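Local coordinates for protein mirolysin (Tannerella forsythia, PDB 6R7V) that is the zymogen of a pappalysin-family zinc metallopeptidase that probably cleaves proteins once its cysteine switch releases the catalytic zinc, at residues Lys22-Arg25 against Ile26-Glu30. The protein carries 1 engineered substitution. Numbering follows the deposited sequence.
Sequences KYQR and ITDWE
Lys-22 meets Ile-26 one turn along the alpha-helix 20-32, a surface helix of the cysteine-switch zymogen. Ile-26 N bonds to Lys-22 O, and Ile-26 CD1 lies 3.8 Å from Lys-22 CG, two aliphatic stems touching; Met-12 and Arg-216 also pack on the isoleucine. Next comes Tyr-23, whose carbonyl O accepts two bonds from Thr-27: the backbone N at 3.0 Å and, from the opposite face of the carbonyl plane, OG1 at 2.8 Å. A chi1 of -57° places the threonine hydroxyl beside its own backbone N, facing the preceding turn and that oxygen. The same OG1, its proton given to the carbonyl, stands in van der Waals contact over one face of the Tyr-23 ring, off centre, 3.7 Å from CE2; helix 12-18 packs against this tyrosine through Met-12, Ile-15 and Arg-16. The Gln-24 chain bends at chi2 (69°), bringing its amide round to Asp-28, while Asp-28 N donates to Gln-24 O. The side-chain hydrogen bond of this i to i+4 pair is bent: Gln-24 NE2 reaches Asp-28 OD1 at 2.8 Å from above the carboxylate plane, with an N-H...O angle of 137°. At Arg-25 the partner is Trp-29, whose indole NE1 donates to Asp-214 and whose backbone N meets Arg-25 O at 3.0 Å, tilted out of the carbonyl plane.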
# COMPACT_ATOMS: atom_id res chain seq x y z
N LYS A 22 7.68 -1.74 -19.82
CA LYS A 22 7.18 -1.22 -18.55
C LYS A 22 7.43 0.29 -18.43
O LYS A 22 6.54 1.03 -17.99
CB LYS A 22 7.84 -1.98 -17.39
CG LYS A 22 7.26 -1.63 -16.03
CD LYS A 22 7.84 -2.56 -14.96
CE LYS A 22 7.52 -2.12 -13.56
NZ LYS A 22 7.99 -3.12 -12.56
N TYR A 23 8.60 0.75 -18.90
CA TYR A 23 8.94 2.18 -18.90
C TYR A 23 7.91 2.96 -19.73
O TYR A 23 7.44 4.02 -19.29
CB TYR A 23 10.36 2.38 -19.48
CG TYR A 23 10.78 3.84 -19.48
CD1 TYR A 23 11.19 4.47 -18.31
CD2 TYR A 23 10.67 4.61 -20.63
CE1 TYR A 23 11.55 5.82 -18.30
CE2 TYR A 23 11.00 5.96 -20.63
CZ TYR A 23 11.43 6.56 -19.46
OH TYR A 23 11.78 7.90 -19.48
N GLN A 24 7.58 2.45 -20.93
CA GLN A 24 6.60 3.10 -21.80
C GLN A 24 5.24 3.15 -21.08
O GLN A 24 4.61 4.21 -21.08
CB GLN A 24 6.48 2.37 -23.15
CG GLN A 24 5.46 2.96 -24.12
CD GLN A 24 5.89 4.31 -24.65
OE1 GLN A 24 6.90 4.45 -25.34
NE2 GLN A 24 5.12 5.33 -24.32
N ARG A 25 4.80 2.03 -20.46
CA ARG A 25 3.52 1.94 -19.76
C ARG A 25 3.44 2.92 -18.61
O ARG A 25 2.40 3.56 -18.42
CB ARG A 25 3.26 0.52 -19.23
CG ARG A 25 2.77 -0.45 -20.30
CD ARG A 25 2.10 -1.65 -19.66
NE ARG A 25 2.82 -2.90 -19.93
CZ ARG A 25 3.57 -3.54 -19.04
NH1 ARG A 25 3.70 -3.08 -17.80
NH2 ARG A 25 4.19 -4.67 -19.38
N ILE A 26 4.52 3.06 -17.84
CA ILE A 26 4.51 3.99 -16.71
C ILE A 26 4.47 5.43 -17.21
O ILE A 26 3.70 6.24 -16.70
CB ILE A 26 5.73 3.74 -15.78
CG1 ILE A 26 5.63 2.37 -15.09
CG2 ILE A 26 5.86 4.86 -14.74
CD1 ILE A 26 7.00 1.84 -14.55
N THR A 27 5.28 5.75 -18.24
CA THR A 27 5.29 7.09 -18.82
C THR A 27 3.92 7.45 -19.37
O THR A 27 3.48 8.58 -19.14
CB THR A 27 6.38 7.18 -19.90
OG1 THR A 27 7.62 6.82 -19.30
CG2 THR A 27 6.49 8.56 -20.53
N ASP A 28 3.23 6.51 -20.07
CA ASP A 28 1.89 6.74 -20.63
C ASP A 28 0.91 7.03 -19.51
O ASP A 28 0.13 7.97 -19.57
CB ASP A 28 1.37 5.54 -21.45
CG ASP A 28 2.06 5.22 -22.76
OD1 ASP A 28 2.65 6.15 -23.36
OD2 ASP A 28 1.99 4.06 -23.20
N TRP A 29 0.98 6.21 -18.44
CA TRP A 29 0.10 6.38 -17.28
C TRP A 29 0.22 7.79 -16.68
O TRP A 29 -0.79 8.46 -16.44
CB TRP A 29 0.48 5.30 -16.25
CG TRP A 29 -0.43 5.27 -15.05
CD1 TRP A 29 -0.28 5.95 -13.88
CD2 TRP A 29 -1.65 4.52 -14.93
NE1 TRP A 29 -1.34 5.71 -13.04
CE2 TRP A 29 -2.18 4.81 -13.65
CE3 TRP A 29 -2.34 3.63 -15.77
CZ2 TRP A 29 -3.37 4.23 -13.19
CZ3 TRP A 29 -3.51 3.05 -15.31
CH2 TRP A 29 -4.04 3.38 -14.05
N GLU A 30 1.46 8.26 -16.50
CA GLU A 30 1.70 9.59 -15.91
C GLU A 30 1.29 10.73 -16.84
O GLU A 30 0.83 11.77 -16.35
CB GLU A 30 3.18 9.77 -15.53
CG GLU A 30 3.56 8.97 -14.29
CD GLU A 30 2.74 9.28 -13.06
OE1 GLU A 30 2.51 10.48 -12.78
OE2 GLU A 30 2.32 8.32 -12.38